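Local coordinates for protein putative modulator of DNA gyrase (Bacteroides thetaiotaomicron, PDB 1VPB) that probably acts as a metallopeptidase of the U62 (PmbA/TldD) family and has been named a putative modulator of DNA gyrase, at residues L90-F93 with I94-I98; G97-S100 with T101-L104. All coordinates share one frame; numbering follows the deposited sequence.

Overall arrangement
Interaction 1 lies wholly on helix 87-101, within the sequence range of PmbA/TldA metallopeptidase domain 1. It comes first along the chain and covers the middle turns of the helix. Interaction 2 begins on the last turn, at Gly-97 and Ile-98, which the two share, and follows the chain into a type I beta turn and the loop that leads to helix 138-150. Their centres are about 10 Å apart, and each is more than 30 Å from the centre of the chain. The helix packs on strand 58-73 of the six-stranded antiparallel sheet. Both interactions also touch the second subunit, so this peripheral helix contributes to the dimer contact.

Interaction 1: L90-F93 with I94-I98; sequences LETF and IKNGI
Residues Leu-90 to Phe-93 meet Ile-94 to Gly-97 one turn further along the amphipathic helix 87-101. Four successive i to i+4 backbone bonds carry most of the contact. Ile-94 N donates to Leu-90 O at 2.8 Å, and this bond is nearly straight (N-H...O 169°). Lys-95 N to Glu-91 O and Asn-96 N to Thr-92 O follow at 2.9 Å each. The last, Gly-97 N to Phe-93 O, is 3.0 Å long and more bent (153°).

On the buried side, Ile-94 folds its longer branch back beside Leu-90. CG1 lies anti to the carbonyl carbon of Ile-94 (chi1 -67°), which brings it within 3.2 Å of Leu-90 O. CD1 reaches further and touches Leu-90 CB loosely at 4.4 Å.

On the exposed side, Thr-92 and Asn-96 lie side by side and point the same way. Thr-92 presents its methyl rather than its hydroxyl to the amide, with CG2 3.5 Å from Asn-96 ND2. That amide nitrogen is also near Thr-92 O, but the angle is too poor for a hydrogen bond. Lys-95 sends its ammonium group onward to a salt bridge with Asp-99.

The Phe-93 ring packs on Ile-80 and Thr-82 of strand 76-82 and on Ser-63 of the second subunit. Trp-24 and Tyr-28 of helix 16-31 cover Leu-90, Glu-91 and Ile-94, while from strand 58-73 Leu-67 lies against Leu-90, and Leu-71 and Val-73 against Ile-98.

Interaction 2: G97-S100 with T101-L104; sequences GIDS and TRYL
Asp-99 and Arg-102 carry the charges, their side chains side by side and pointing the same way. Arg-102 NH1 donates to Asp-99 OD1 at 2.9 Å in a salt bridge. The oxygen lies at the guanidinium edge, near its plane, and is met on its anti side. The two planes are 45° apart, and OD1 alone makes the bond. A bend at chi3 (-68°) turns the arginine head back to the aspartate. One water links Asp-99 O to Arg-102 NH1, another Asp-99 OD1 to Arg-102 NH2. Arg-102 NE is also salt-bridged to Asp-74, and Asp-99 OD2 to Lys-95. An alanine in place of Arg-102 would probably leave Asp-74 without this partner, leave Asp-99 to Lys-95, and lose both water bridges.

Hydrogen bonds to backbone carbonyls carry the chain from helix 87-101 into a type I beta turn, Thr-101 to Leu-104. Leu-104 N bonds Thr-101 O across the turn at 3.0 Å. Arg-102 N bonds Ile-98 O at 3.1 Å. Gly-97 O is gripped twice, by Thr-101 N at 2.9 Å and Thr-101 OG1 at 2.8 Å, from opposite faces of its plane. The hydroxyl of buried Thr-101 thus shares the carbonyl that takes the helical N-H. Tyr-103 N reaches Ser-100 O at 3.1 Å from well above the carbonyl plane (61° out).

In van der Waals contact, a face of the Tyr-103 ring lies over Asp-99 O, CE2 3.2 Å from it. Val-73 of strand 58-73 packs on Thr-101 and Arg-102, and Leu-59 and Ile-142 of the second subunit on Thr-101 and Leu-104.

Interaction 1: L90-F93 with I94-I98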
loop_
_atom_site.group_PDB
_atom_site.type_symbol
_atom_site.label_atom_id
_atom_site.label_comp_id
_atom_site.label_asym_id
_atom_site.label_seq_id
_atom_site.Cartn_x
_atom_site.Cartn_y
_atom_site.Cartn_z
ATOM N N LEU A 90 12.955 -15.018 -21.772
ATOM C CA LEU A 90 11.842 -15.781 -21.173
ATOM C C LEU A 90 12.231 -17.216 -20.938
ATOM O O LEU A 90 11.845 -17.818 -19.930
ATOM C CB LEU A 90 10.544 -15.780 -22.030
ATOM C CG LEU A 90 9.603 -14.605 -21.901
ATOM C CD1 LEU A 90 8.482 -14.779 -22.923
ATOM C CD2 LEU A 90 9.036 -14.504 -20.514
ATOM N N GLU A 91 12.965 -17.822 -21.862
ATOM C CA GLU A 91 13.421 -19.226 -21.664
ATOM C C GLU A 91 14.190 -19.386 -20.349
ATOM O O GLU A 91 13.915 -20.287 -19.536
ATOM C CB GLU A 91 14.295 -19.705 -22.843
ATOM C CG GLU A 91 13.506 -19.928 -24.142
ATOM C CD GLU A 91 14.330 -20.450 -25.302
ATOM O OE1 GLU A 91 15.570 -20.522 -25.151
ATOM O OE2 GLU A 91 13.734 -20.847 -26.335
ATOM N N THR A 92 15.161 -18.511 -20.138
ATOM C CA THR A 92 15.945 -18.525 -18.905
ATOM C C THR A 92 15.087 -18.275 -17.682
ATOM O O THR A 92 15.261 -18.975 -16.678
ATOM C CB THR A 92 17.018 -17.443 -18.991
ATOM O OG1 THR A 92 17.898 -17.821 -20.043
ATOM C CG2 THR A 92 17.893 -17.399 -17.720
ATOM N N PHE A 93 14.209 -17.271 -17.756
ATOM C CA PHE A 93 13.383 -16.915 -16.634
ATOM C C PHE A 93 12.469 -18.074 -16.233
ATOM O O PHE A 93 12.289 -18.375 -15.039
ATOM C CB PHE A 93 12.536 -15.673 -16.975
ATOM C CG PHE A 93 11.748 -15.139 -15.807
ATOM C CD1 PHE A 93 12.379 -14.631 -14.679
ATOM C CD2 PHE A 93 10.408 -15.187 -15.832
ATOM C CE1 PHE A 93 11.644 -14.199 -13.606
ATOM C CE2 PHE A 93 9.665 -14.712 -14.783
ATOM C CZ PHE A 93 10.262 -14.202 -13.710
ATOM N N ILE A 94 11.813 -18.676 -17.230
ATOM C CA ILE A 94 10.895 -19.802 -16.954
ATOM C C ILE A 94 11.669 -21.001 -16.420
ATOM O O ILE A 94 11.274 -21.595 -15.449
ATOM C CB ILE A 94 10.097 -20.179 -18.228
ATOM C CG1 ILE A 94 9.158 -19.002 -18.553
ATOM C CG2 ILE A 94 9.264 -21.392 -18.014
ATOM C CD1 ILE A 94 8.504 -19.117 -19.935
ATOM N N LYS A 95 12.778 -21.354 -17.063
ATOM C CA LYS A 95 13.514 -22.535 -16.587
ATOM C C LYS A 95 14.012 -22.324 -15.175
ATOM O O LYS A 95 13.977 -23.268 -14.348
ATOM C CB LYS A 95 14.643 -22.864 -17.568
ATOM C CG LYS A 95 15.420 -24.146 -17.237
ATOM C CD LYS A 95 14.513 -25.427 -17.173
ATOM C CE LYS A 95 15.338 -26.708 -17.423
ATOM N NZ LYS A 95 16.524 -26.721 -16.502
ATOM N N ASN A 96 14.504 -21.128 -14.877
ATOM C CA ASN A 96 14.959 -20.824 -13.529
ATOM C C ASN A 96 13.820 -20.899 -12.537
ATOM O O ASN A 96 14.025 -21.410 -11.463
ATOM C CB ASN A 96 15.639 -19.471 -13.468
ATOM C CG ASN A 96 17.011 -19.505 -14.127
ATOM O OD1 ASN A 96 17.562 -20.597 -14.429
ATOM N ND2 ASN A 96 17.594 -18.326 -14.338
ATOM N N GLY A 97 12.617 -20.440 -12.917
ATOM C CA GLY A 97 11.450 -20.554 -12.078
ATOM C C GLY A 97 11.059 -21.998 -11.762
ATOM O O GLY A 97 10.764 -22.341 -10.609
ATOM N N ILE A 98 11.140 -22.840 -12.788
ATOM C CA ILE A 98 10.819 -24.261 -12.639
ATOM C C ILE A 98 11.796 -24.924 -11.660
ATOM O O ILE A 98 11.403 -25.599 -10.715
ATOM C CB ILE A 98 10.832 -24.964 -14.026
ATOM C CG1 ILE A 98 9.657 -24.500 -14.868
ATOM C CG2 ILE A 98 10.802 -26.449 -13.866
ATOM C CD1 ILE A 98 9.667 -24.950 -16.323
#

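Interaction 2: G97-S100 with T101-L104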
loop_
_atom_site.group_PDB
_atom_site.type_symbol
_atom_site.label_atom_id
_atom_site.label_comp_id
_atom_site.label_asym_id
_atom_site.label_seq_id
_atom_site.Cartn_x
_atom_site.Cartn_y
_atom_site.Cartn_z
ATOM N N GLY A 97 12.617 -20.440 -12.917
ATOM C CA GLY A 97 11.450 -20.554 -12.078
ATOM C C GLY A 97 11.059 -21.998 -11.762
ATOM O O GLY A 97 10.764 -22.341 -10.609
ATOM N N ILE A 98 11.140 -22.840 -12.788
ATOM C CA ILE A 98 10.819 -24.261 -12.639
ATOM C C ILE A 98 11.796 -24.924 -11.660
ATOM O O ILE A 98 11.403 -25.599 -10.715
ATOM C CB ILE A 98 10.832 -24.964 -14.026
ATOM C CG1 ILE A 98 9.657 -24.500 -14.868
ATOM C CG2 ILE A 98 10.802 -26.449 -13.866
ATOM C CD1 ILE A 98 9.667 -24.950 -16.323
ATOM N N ASP A 99 13.082 -24.674 -11.885
ATOM C CA ASP A 99 14.115 -25.314 -11.093
ATOM C C ASP A 99 14.103 -24.810 -9.645
ATOM O O ASP A 99 14.258 -25.577 -8.729
ATOM C CB ASP A 99 15.427 -25.123 -11.753
ATOM C CG ASP A 99 15.588 -25.962 -13.023
ATOM O OD1 ASP A 99 14.904 -27.007 -13.241
ATOM O OD2 ASP A 99 16.440 -25.618 -13.859
ATOM N N SER A 100 13.776 -23.529 -9.463
ATOM C CA SER A 100 13.636 -22.950 -8.143
ATOM C C SER A 100 12.418 -23.509 -7.393
ATOM O O SER A 100 12.495 -23.802 -6.192
ATOM C CB SER A 100 13.508 -21.451 -8.285
ATOM O OG SER A 100 14.725 -20.920 -8.739
ATOM N N THR A 101 11.340 -23.675 -8.102
ATOM C CA THR A 101 10.083 -24.192 -7.540
ATOM C C THR A 101 10.304 -25.587 -7.009
ATOM O O THR A 101 9.806 -25.954 -5.952
ATOM C CB THR A 101 8.974 -24.203 -8.593
ATOM O OG1 THR A 101 8.594 -22.863 -8.948
ATOM C CG2 THR A 101 7.708 -24.924 -8.192
ATOM N N ARG A 102 11.088 -26.369 -7.746
ATOM C CA ARG A 102 11.326 -27.754 -7.310
ATOM C C ARG A 102 12.004 -27.888 -5.949
ATOM O O ARG A 102 11.991 -28.943 -5.294
ATOM C CB ARG A 102 12.130 -28.477 -8.388
ATOM C CG ARG A 102 12.118 -29.986 -8.247
ATOM C CD ARG A 102 12.928 -30.768 -9.287
ATOM N NE ARG A 102 12.360 -30.698 -10.638
ATOM C CZ ARG A 102 12.809 -29.928 -11.625
ATOM N NH1 ARG A 102 13.807 -29.083 -11.474
ATOM N NH2 ARG A 102 12.212 -29.976 -12.768
ATOM N N TYR A 103 12.733 -26.842 -5.533
ATOM C CA TYR A 103 13.364 -26.850 -4.229
ATOM C C TYR A 103 12.424 -26.660 -3.031
ATOM O O TYR A 103 12.814 -26.947 -1.837
ATOM C CB TYR A 103 14.469 -25.813 -4.152
ATOM C CG TYR A 103 15.566 -26.015 -5.186
ATOM C CD1 TYR A 103 16.323 -27.184 -5.227
ATOM C CD2 TYR A 103 15.873 -25.015 -6.030
ATOM C CE1 TYR A 103 17.355 -27.330 -6.190
ATOM C CE2 TYR A 103 16.889 -25.143 -6.970
ATOM C CZ TYR A 103 17.605 -26.294 -7.046
ATOM O OH TYR A 103 18.640 -26.333 -8.005
ATOM N N LEU A 104 11.220 -26.222 -3.311
ATOM C CA LEU A 104 10.180 -26.085 -2.274
ATOM C C LEU A 104 9.796 -27.464 -1.723
ATOM O O LEU A 104 10.058 -28.493 -2.361
ATOM C CB LEU A 104 8.937 -25.442 -2.854
ATOM C CG LEU A 104 9.079 -24.026 -3.363
ATOM C CD1 LEU A 104 7.818 -23.555 -4.014
ATOM C CD2 LEU A 104 9.571 -23.064 -2.336
HETATM O O HOH W 1 15.497 -28.062 -9.188
HETATM O O HOH W 2 13.405 -28.747 -15.142
#